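Local coordinates for protein 16S rRNA (guanine(1405)-N(7))-methyltransferase (Klebsiella pneumoniae, PDB 6PI9) that probably methylates the N7 position of guanine 1405 in 16S rRNA, using S-adenosyl-L-methionine as methyl donor, and so confers resistance to various aminoglycosides, at residues D239-R244 against Y255-T260; G133-L138 against R157-R162; F213-L218 against R246-D251. All blocks are in the same frame, centred on the assembly; numbering follows the deposited sequence. Where two conformers were deposited one is given.

Contact 1 (D239-R244 against Y255-T260); sequences DTLSVR and YLVERT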
loop_
_atom_site.group_PDB
_atom_site.type_symbol
_atom_site.label_atom_id
_atom_site.label_comp_id
_atom_site.label_asym_id
_atom_site.label_seq_id
_atom_site.Cartn_x
_atom_site.Cartn_y
_atom_site.Cartn_z
ATOM N N ASP A 239 -25.573 5.393 -15.710
ATOM C CA ASP A 239 -26.448 6.533 -15.984
ATOM C C ASP A 239 -27.628 6.616 -15.024
ATOM O O ASP A 239 -28.261 7.680 -14.924
ATOM C CB ASP A 239 -27.010 6.493 -17.417
ATOM C CG ASP A 239 -25.931 6.575 -18.485
ATOM O OD1 ASP A 239 -24.821 7.101 -18.211
ATOM O OD2 ASP A 239 -26.219 6.138 -19.622
ATOM N N THR A 240 -27.966 5.511 -14.354
ATOM C CA THR A 240 -29.039 5.523 -13.371
ATOM C C THR A 240 -28.646 6.240 -12.087
ATOM O O THR A 240 -29.505 6.420 -11.225
ATOM C CB THR A 240 -29.470 4.096 -13.040
ATOM O OG1 THR A 240 -28.314 3.321 -12.693
ATOM C CG2 THR A 240 -30.169 3.460 -14.218
ATOM N N LEU A 241 -27.378 6.644 -11.935
ATOM C CA LEU A 241 -26.881 7.281 -10.728
ATOM C C LEU A 241 -26.453 8.706 -11.049
ATOM O O LEU A 241 -26.099 9.020 -12.189
ATOM C CB LEU A 241 -25.699 6.503 -10.157
ATOM C CG LEU A 241 -26.050 5.048 -9.796
ATOM C CD1 LEU A 241 -24.834 4.340 -9.175
ATOM C CD2 LEU A 241 -27.176 5.098 -8.826
ATOM N N SER A 242 -26.513 9.570 -10.042
ATOM C CA SER A 242 -26.094 10.955 -10.219
ATOM C C SER A 242 -25.298 11.395 -9.013
ATOM O O SER A 242 -25.673 11.089 -7.879
ATOM C CB SER A 242 -27.291 11.905 -10.399
ATOM O OG SER A 242 -27.595 12.100 -11.765
ATOM N N VAL A 243 -24.197 12.107 -9.268
ATOM C CA VAL A 243 -23.423 12.730 -8.204
ATOM C C VAL A 243 -24.216 13.897 -7.632
ATOM O O VAL A 243 -24.604 14.835 -8.344
ATOM C CB VAL A 243 -22.043 13.177 -8.715
ATOM C CG1 VAL A 243 -21.315 13.992 -7.648
ATOM C CG2 VAL A 243 -21.237 11.925 -9.139
ATOM N N ARG A 244 -24.506 13.813 -6.342
ATOM C CA ARG A 244 -25.138 14.942 -5.658
ATOM C C ARG A 244 -24.091 15.936 -5.155
ATOM O O ARG A 244 -24.328 17.145 -5.190
ATOM C CB ARG A 244 -26.023 14.425 -4.513
ATOM C CG ARG A 244 -26.168 15.382 -3.344
ATOM C CD ARG A 244 -27.311 16.417 -3.494
ATOM N NE ARG A 244 -28.618 15.767 -3.372
ATOM C CZ ARG A 244 -29.161 15.389 -2.212
ATOM N NH1 ARG A 244 -28.512 15.610 -1.074
ATOM N NH2 ARG A 244 -30.352 14.789 -2.185
ATOM N N TYR A 255 -17.569 11.278 -2.786
ATOM C CA TYR A 255 -18.721 11.529 -3.652
ATOM C C TYR A 255 -19.996 11.087 -2.944
ATOM O O TYR A 255 -20.070 9.959 -2.451
ATOM C CB TYR A 255 -18.650 10.689 -4.930
ATOM C CG TYR A 255 -17.650 11.203 -5.936
ATOM C CD1 TYR A 255 -18.010 12.137 -6.887
ATOM C CD2 TYR A 255 -16.341 10.729 -5.937
ATOM C CE1 TYR A 255 -17.061 12.597 -7.829
ATOM C CE2 TYR A 255 -15.412 11.198 -6.861
ATOM C CZ TYR A 255 -15.771 12.101 -7.777
ATOM O OH TYR A 255 -14.828 12.541 -8.704
ATOM N N LEU A 256 -21.010 11.951 -2.936
ATOM C CA LEU A 256 -22.342 11.571 -2.472
ATOM C C LEU A 256 -23.190 11.331 -3.716
ATOM O O LEU A 256 -23.349 12.236 -4.543
ATOM C CB LEU A 256 -22.937 12.695 -1.608
ATOM C CG LEU A 256 -22.070 13.190 -0.435
ATOM C CD1 LEU A 256 -22.809 14.281 0.404
ATOM C CD2 LEU A 256 -21.623 12.018 0.447
ATOM N N VAL A 257 -23.741 10.143 -3.841
ATOM C CA VAL A 257 -24.296 9.659 -5.091
ATOM C C VAL A 257 -25.735 9.245 -4.846
ATOM O O VAL A 257 -26.021 8.525 -3.885
ATOM C CB VAL A 257 -23.478 8.473 -5.616
ATOM C CG1 VAL A 257 -24.095 7.894 -6.873
ATOM C CG2 VAL A 257 -22.028 8.914 -5.815
ATOM N N GLU A 258 -26.615 9.637 -5.755
ATOM C CA GLU A 258 -28.045 9.425 -5.587
ATOM C C GLU A 258 -28.597 8.638 -6.760
ATOM O O GLU A 258 -28.147 8.788 -7.902
ATOM C CB GLU A 258 -28.759 10.751 -5.461
ATOM C CG GLU A 258 -29.830 10.755 -4.456
ATOM C CD GLU A 258 -30.438 12.129 -4.321
ATOM O OE1 GLU A 258 -30.274 12.948 -5.263
ATOM O OE2 GLU A 258 -31.087 12.363 -3.284
ATOM N N ARG A 259 -29.525 7.748 -6.473
ATOM C CA ARG A 259 -30.105 6.947 -7.533
ATOM C C ARG A 259 -31.169 7.784 -8.226
ATOM O O ARG A 259 -32.093 8.272 -7.580
ATOM C CB ARG A 259 -30.677 5.643 -6.978
ATOM C CG ARG A 259 -30.734 4.532 -8.021
ATOM C CD ARG A 259 -30.728 3.132 -7.401
ATOM N NE ARG A 259 -29.417 2.705 -6.895
ATOM C CZ ARG A 259 -28.581 1.893 -7.552
ATOM N NH1 ARG A 259 -28.899 1.407 -8.749
ATOM N NH2 ARG A 259 -27.437 1.542 -7.010
ATOM N N THR A 260 -30.999 7.985 -9.527
ATOM C CA THR A 260 -31.968 8.698 -10.347
ATOM C C THR A 260 -32.842 7.677 -11.093
ATOM O O THR A 260 -32.412 6.551 -11.416
ATOM C CB THR A 260 -31.279 9.638 -11.347
ATOM O OG1 THR A 260 -30.310 10.420 -10.652
ATOM C CG2 THR A 260 -32.294 10.570 -11.985
ATOM O OXT THR A 260 -34.009 7.954 -11.370
#

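Contact 2 (G133-L138 against R157-R162); sequences GVTNAL and RGWHTR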
loop_
_atom_site.group_PDB
_atom_site.type_symbol
_atom_site.label_atom_id
_atom_site.label_comp_id
_atom_site.label_asym_id
_atom_site.label_seq_id
_atom_site.Cartn_x
_atom_site.Cartn_y
_atom_site.Cartn_z
ATOM N N GLY A 133 -22.304 7.467 16.407
ATOM C CA GLY A 133 -23.746 7.385 16.425
ATOM C C GLY A 133 -24.372 6.639 15.273
ATOM O O GLY A 133 -25.604 6.523 15.242
ATOM N N VAL A 134 -23.573 6.144 14.323
ATOM C CA VAL A 134 -24.076 5.335 13.221
ATOM C C VAL A 134 -23.909 3.882 13.655
ATOM O O VAL A 134 -22.859 3.274 13.467
ATOM C CB VAL A 134 -23.359 5.647 11.917
ATOM C CG1 VAL A 134 -23.894 4.748 10.764
ATOM C CG2 VAL A 134 -23.521 7.148 11.623
ATOM N N THR A 135 -24.967 3.323 14.247
ATOM C CA THR A 135 -24.889 2.027 14.909
ATOM C C THR A 135 -25.817 0.991 14.271
ATOM O O THR A 135 -26.130 -0.036 14.887
ATOM C CB THR A 135 -25.190 2.193 16.401
ATOM O OG1 THR A 135 -26.533 2.660 16.555
ATOM C CG2 THR A 135 -24.250 3.244 16.985
ATOM N N ASN A 136 -26.253 1.231 13.039
ATOM C CA ASN A 136 -27.094 0.282 12.328
ATOM C C ASN A 136 -26.469 -0.012 10.975
ATOM O O ASN A 136 -27.079 0.261 9.944
ATOM C CB ASN A 136 -28.513 0.823 12.147
ATOM C CG ASN A 136 -29.468 -0.208 11.573
ATOM O OD1 ASN A 136 -29.215 -1.411 11.627
ATOM N ND2 ASN A 136 -30.573 0.270 11.007
ATOM N N ALA A 137 -25.226 -0.515 10.967
ATOM C CA ALA A 137 -24.558 -0.817 9.716
ATOM C C ALA A 137 -24.320 -2.313 9.572
ATOM O O ALA A 137 -24.269 -3.063 10.549
ATOM C CB ALA A 137 -23.201 -0.081 9.550
ATOM N N LEU A 138 -24.158 -2.758 8.329
ATOM C CA LEU A 138 -23.798 -4.156 8.089
ATOM C C LEU A 138 -22.515 -4.064 7.313
ATOM O O LEU A 138 -22.541 -3.651 6.150
ATOM C CB LEU A 138 -24.835 -4.903 7.262
ATOM C CG LEU A 138 -24.351 -6.340 7.008
ATOM C CD1 LEU A 138 -24.263 -7.026 8.351
ATOM C CD2 LEU A 138 -25.270 -7.088 6.039
ATOM N N ARG A 157 -21.006 -3.172 22.753
ATOM C CA ARG A 157 -21.472 -1.799 22.890
ATOM C C ARG A 157 -22.986 -1.690 22.761
ATOM O O ARG A 157 -23.533 -0.594 22.949
ATOM C CB ARG A 157 -20.794 -0.895 21.846
ATOM C CG ARG A 157 -19.275 -0.769 21.973
ATOM C CD ARG A 157 -18.875 0.033 23.176
ATOM N NE ARG A 157 -19.298 1.428 23.085
ATOM C CZ ARG A 157 -19.319 2.243 24.139
ATOM N NH1 ARG A 157 -18.961 1.777 25.335
ATOM N NH2 ARG A 157 -19.728 3.499 24.012
ATOM N N GLY A 158 -23.673 -2.793 22.446
ATOM C CA GLY A 158 -25.113 -2.761 22.253
ATOM C C GLY A 158 -25.571 -2.201 20.926
ATOM O O GLY A 158 -26.723 -1.768 20.815
ATOM N N TRP A 159 -24.700 -2.192 19.912
ATOM C CA TRP A 159 -25.049 -1.717 18.576
ATOM C C TRP A 159 -25.814 -2.788 17.799
ATOM O O TRP A 159 -25.678 -3.992 18.048
ATOM C CB TRP A 159 -23.794 -1.329 17.792
ATOM C CG TRP A 159 -22.954 -0.273 18.460
ATOM C CD1 TRP A 159 -23.342 0.576 19.486
ATOM C CD2 TRP A 159 -21.595 0.062 18.158
ATOM N NE1 TRP A 159 -22.303 1.409 19.821
ATOM C CE2 TRP A 159 -21.221 1.119 19.026
ATOM C CE3 TRP A 159 -20.655 -0.428 17.243
ATOM C CZ2 TRP A 159 -19.944 1.700 18.992
ATOM C CZ3 TRP A 159 -19.395 0.156 17.204
ATOM C CH2 TRP A 159 -19.048 1.205 18.081
ATOM N N HIS A 160 -26.637 -2.336 16.851
ATOM C CA HIS A 160 -27.233 -3.281 15.921
ATOM C C HIS A 160 -26.264 -3.656 14.823
ATOM O O HIS A 160 -26.485 -4.667 14.149
ATOM C CB HIS A 160 -28.513 -2.707 15.330
ATOM C CG HIS A 160 -29.582 -2.488 16.366
ATOM N ND1 HIS A 160 -30.551 -1.510 16.254
ATOM C CD2 HIS A 160 -29.825 -3.129 17.533
ATOM C CE1 HIS A 160 -31.342 -1.557 17.314
ATOM N NE2 HIS A 160 -30.927 -2.536 18.102
ATOM N N THR A 161 -25.187 -2.891 14.696
ATOM C CA THR A 161 -24.169 -3.134 13.690
ATOM C C THR A 161 -23.598 -4.544 13.778
ATOM O O THR A 161 -23.363 -5.070 14.868
ATOM C CB THR A 161 -23.065 -2.086 13.853
ATOM O OG1 THR A 161 -23.559 -0.833 13.374
ATOM C CG2 THR A 161 -21.825 -2.410 13.039
ATOM N N ARG A 162 -23.352 -5.135 12.607
ATOM C CA ARG A 162 -22.794 -6.482 12.481
ATOM C C ARG A 162 -21.917 -6.482 11.238
ATOM O O ARG A 162 -22.010 -5.592 10.406
ATOM C CB ARG A 162 -23.880 -7.549 12.332
ATOM C CG ARG A 162 -24.761 -7.815 13.569
ATOM C CD ARG A 162 -23.992 -8.319 14.767
ATOM N NE ARG A 162 -24.873 -8.628 15.906
ATOM C CZ ARG A 162 -25.277 -7.732 16.817
ATOM N NH1 ARG A 162 -24.873 -6.474 16.742
ATOM N NH2 ARG A 162 -26.072 -8.099 17.833
HETATM O O HOH W 1 -21.424 0.974 13.084
HETATM O O HOH W 2 -28.339 0.687 17.285
HETATM O O HOH W 3 -26.531 -5.243 11.541
#

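Contact 3 (F213-L218 against R246-D251); sequences FPTRTL and RFTVSD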
loop_
_atom_site.group_PDB
_atom_site.type_symbol
_atom_site.label_atom_id
_atom_site.label_comp_id
_atom_site.label_asym_id
_atom_site.label_seq_id
_atom_site.Cartn_x
_atom_site.Cartn_y
_atom_site.Cartn_z
ATOM N N PHE A 213 -12.246 7.862 -2.687
ATOM C CA PHE A 213 -10.972 7.447 -3.282
ATOM C C PHE A 213 -9.832 8.046 -2.471
ATOM O O PHE A 213 -9.949 9.158 -1.974
ATOM C CB PHE A 213 -10.830 7.980 -4.736
ATOM C CG PHE A 213 -11.896 7.463 -5.657
ATOM C CD1 PHE A 213 -11.679 6.292 -6.382
ATOM C CD2 PHE A 213 -13.122 8.142 -5.793
ATOM C CE1 PHE A 213 -12.688 5.795 -7.250
ATOM C CE2 PHE A 213 -14.147 7.652 -6.645
ATOM C CZ PHE A 213 -13.922 6.465 -7.388
ATOM N N PRO A 214 -8.723 7.342 -2.347
ATOM C CA PRO A 214 -7.571 7.950 -1.679
ATOM C C PRO A 214 -6.910 8.962 -2.605
ATOM O O PRO A 214 -6.784 8.740 -3.811
ATOM C CB PRO A 214 -6.649 6.760 -1.397
ATOM C CG PRO A 214 -7.011 5.748 -2.536
ATOM C CD PRO A 214 -8.472 5.986 -2.879
ATOM N N THR A 215 -6.537 10.090 -2.058
ATOM C CA THR A 215 -5.717 11.039 -2.799
ATOM C C THR A 215 -4.325 10.848 -2.222
ATOM O O THR A 215 -4.026 11.321 -1.121
ATOM C CB THR A 215 -6.209 12.476 -2.653
ATOM O OG1 THR A 215 -5.755 12.992 -1.393
ATOM C CG2 THR A 215 -7.741 12.558 -2.731
ATOM N N ARG A 216 -3.481 10.125 -2.946
ATOM C CA ARG A 216 -2.210 9.716 -2.370
ATOM C C ARG A 216 -1.186 10.852 -2.343
ATOM O O ARG A 216 0.001 10.625 -2.600
ATOM C CB ARG A 216 -1.688 8.498 -3.129
ATOM C CG ARG A 216 -2.021 7.192 -2.414
ATOM C CD ARG A 216 -1.768 5.980 -3.277
ATOM N NE ARG A 216 -2.892 5.046 -3.261
ATOM C CZ ARG A 216 -3.836 4.991 -4.194
ATOM N NH1 ARG A 216 -3.806 5.832 -5.218
ATOM N NH2 ARG A 216 -4.808 4.094 -4.099
ATOM N N THR A 217 -1.634 12.069 -2.007
ATOM C CA THR A 217 -0.760 13.230 -1.869
ATOM C C THR A 217 -0.231 13.319 -0.445
ATOM O O THR A 217 -0.907 12.946 0.518
ATOM C CB THR A 217 -1.483 14.535 -2.222
ATOM O OG1 THR A 217 -2.646 14.698 -1.385
ATOM C CG2 THR A 217 -1.890 14.551 -3.714
ATOM N N LEU A 218 0.985 13.823 -0.316
ATOM C CA LEU A 218 1.672 13.797 0.956
ATOM C C LEU A 218 2.474 15.076 1.153
ATOM O O LEU A 218 3.552 15.049 1.762
ATOM C CB LEU A 218 2.574 12.561 1.039
ATOM C CG LEU A 218 1.825 11.223 0.969
ATOM C CD1 LEU A 218 2.746 10.052 0.768
ATOM C CD2 LEU A 218 0.956 11.017 2.205
ATOM N N ARG A 246 -19.466 16.451 -4.206
ATOM C CA ARG A 246 -18.089 15.985 -4.163
ATOM C C ARG A 246 -17.250 16.915 -3.279
ATOM O O ARG A 246 -17.379 18.146 -3.372
ATOM C CB ARG A 246 -17.490 15.949 -5.571
ATOM C CG ARG A 246 -15.970 15.878 -5.522
ATOM C CD ARG A 246 -15.296 16.155 -6.866
ATOM N NE ARG A 246 -13.859 16.432 -6.675
ATOM C CZ ARG A 246 -12.941 16.404 -7.649
ATOM N NH1 ARG A 246 -13.295 16.119 -8.915
ATOM N NH2 ARG A 246 -11.661 16.674 -7.365
ATOM N N PHE A 247 -16.375 16.346 -2.440
ATOM C CA PHE A 247 -15.448 17.166 -1.645
ATOM C C PHE A 247 -14.333 16.272 -1.112
ATOM O O PHE A 247 -14.465 15.046 -1.101
ATOM C CB PHE A 247 -16.175 17.850 -0.478
ATOM C CG PHE A 247 -16.995 16.887 0.331
ATOM C CD1 PHE A 247 -18.357 16.717 0.075
ATOM C CD2 PHE A 247 -16.400 16.076 1.295
ATOM C CE1 PHE A 247 -19.104 15.784 0.810
ATOM C CE2 PHE A 247 -17.140 15.140 2.014
ATOM C CZ PHE A 247 -18.487 15.005 1.771
ATOM N N THR A 248 -13.230 16.888 -0.670
ATOM C CA THR A 248 -12.084 16.122 -0.171
ATOM C C THR A 248 -11.800 16.399 1.309
ATOM O O THR A 248 -11.617 17.552 1.695
ATOM C CB THR A 248 -10.844 16.430 -1.012
ATOM O OG1 THR A 248 -11.097 16.013 -2.362
ATOM C CG2 THR A 248 -9.612 15.685 -0.498
ATOM N N VAL A 249 -11.711 15.327 2.110
ATOM C CA VAL A 249 -11.526 15.351 3.578
ATOM C C VAL A 249 -10.332 14.459 3.904
ATOM O O VAL A 249 -10.420 13.237 3.740
ATOM C CB VAL A 249 -12.761 14.813 4.326
ATOM C CG1 VAL A 249 -12.641 15.088 5.830
ATOM C CG2 VAL A 249 -14.076 15.317 3.728
ATOM N N SER A 250 -9.223 15.044 4.343
ATOM C CA SER A 250 -8.109 14.272 4.914
ATOM C C SER A 250 -7.568 13.205 3.941
ATOM O O SER A 250 -7.417 12.018 4.271
ATOM C CB SER A 250 -8.538 13.657 6.251
ATOM O OG SER A 250 -7.556 12.773 6.759
ATOM N N ASP A 251 -7.252 13.659 2.727
ATOM C CA ASP A 251 -6.715 12.848 1.624
ATOM C C ASP A 251 -7.685 11.754 1.200
ATOM O O ASP A 251 -7.253 10.676 0.772
ATOM C CB ASP A 251 -5.341 12.244 1.950
ATOM C CG ASP A 251 -4.189 13.303 1.922
ATOM O OD1 ASP A 251 -3.466 13.364 2.937
ATOM O OD2 ASP A 251 -3.993 14.037 0.893
#

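Contact 1 (D239-R244 against Y255-T260)
L241, S242 and V243 pair with R259, E258 and V257 as antiparallel strands at the open end of the beta hairpin of strands 241-248 and 252-259, the former outermost in the chain's sheet; S242 and E258 form the hydrogen-bonded pair, with S242 N to E258 O at 2.8 Å and E258 N to S242 O at 2.7 Å. The exchange is continued by R244 N to L256 O and, at the C-terminus, by T260 N to T240 O. L241 and V257 share one face of the sheet, where L241 CB meets V257 CG1 at 3.9 Å. Both lie beside L209 of the neighbouring strand 208-214, and F233 of helix 225-236 packs on V257; branched aliphatics fill this buried face. In one of the two conformers of R259, L241 CD2 lies 3.7 Å above the centre of the guanidinium plane, and NH2 of that group bonds to L201 O. V243 touches the edge of the Y255 ring in its plane, CG1 lying 3.9 Å from CD1. On the face of S242 and E258 the chain of R244, bent at chi2 and chi3 (87° and 71°), swings its guanidinium across to the carboxylate, and NH2 meets E258 OE2 in a salt bridge of 2.8 Å. The two planes stand 88° apart. E258 OE2 also forms a salt bridge with R208, so one carboxylate is shared by two guanidinium groups, which would be expected to favour its ionised form.

Contact 2 (G133-L138 against R157-R162)
The indole of W159 is covered on one face by T135, whose methyl CG2 lies 3.9 Å from the centroid of the five-membered ring and 14° off its normal, a CH-pi contact; CB of R157 lies over the opposite face, toward the rim. The imidazole of H160 has a water over one face, and the amide plane of N136 is turned 84° from that ring, with its OD1 directed to R116. At the edge of the R162 guanidinium, in its plane, stands W159 O; the chain, bent at chi2, folds back so that NH1 gives hydrogen bonds to both W159 O (2.9 Å) and T161 O (2.8 Å), tying down the loop between helix 144-157 and strand 162-165.

T161 is the polar centre. Its OG1 accepts a nearly straight hydrogen bond from A137 N (2.9 Å, 169°) and donates to a water that in turn donates to V134 O. A threonine suits this place because its hydroxyl stands in for a strand partner; its CG2 lies 3.5 Å from A137 O. T135 O receives weak bonds from H160 N and T161 N. Farther along, R162 N bonds to A137 O at 3.1 Å, and L138 pairs with R162 as the start of parallel pairing. L138 CD1 lies against R162 CB.

Strands 137-141 and 162-165, joined through helix 144-157, form a beta-alpha-beta unit of the Rossmann-like sheet, and the contact lies where the two parallel strands begin. The chemistry implies that a threonine hydroxyl and waters supplement weak main-chain bonds just before regular parallel pairing sets in at L138 and R162.

Contact 3 (F213-L218 against R246-D251)
With chi1 of 58°, T217 holds OG1 between its backbone N and carbonyl carbon, and D251, with chi1 of -74°, swings its carboxylate to meet it: T217 OG1 donates to D251 OD2 at 2.7 Å, approaching nearly along the C-O axis. T215 adopts a similar rotamer (chi1 80°), which brings its own OG1 to 3.1 Å from the same D251 OD2. Two threonines suit this loop, because each is a short, branched residue that can set a hydroxyl beside the carboxylate. The aspartate is also joined through its backbone: T215 N gives D251 O a hydrogen bond of 3.0 Å that is almost straight at the hydrogen, although the donor stands well above the carbonyl plane. T215 CG2 makes only a loose approach, 4.3 Å, to T248 CG2. Positive phi at both S250 and D251 turns the chain sharply where strand 241-248 passes over into strand 252-259, and the carboxylate is thus presented from the hairpin turn.

The contact therefore links that turn to the segment leaving strand 208-214. S250 OG bonds to E95 O, joining the turn to a residue predicted to belong to the S-adenosyl-L-methionine site. L218 O makes a weak hydrogen bond to H51 of the second subunit. F213, ending strand 208-214, packs its ring against Y229 and F233 of helix 225-236, and T215 touches E226 of the same helix.

How the contacts relate
All three contacts belong to one mixed sheet. Contacts 1 and 3 share the hairpin of strands 241-248 and 252-259, contact 1 at its open end by the C-terminus and contact 3 at its turn; their centres are 20 Å apart, yet they touch, Y255 CE2 lying 3.8 Å from F213 CE2. Contact 2 is at the opposite edge of the sheet, where strands 137-141 and 162-165 begin, its centre about 26 Å from each of the others. Contact 3 lies nearest the bound S-adenosyl-L-homocysteine, with the P214 side chain about 8 Å from it; the side chains of A137 in contact 2 and Y255 in contact 1 are about 11 Å and 13 Å away.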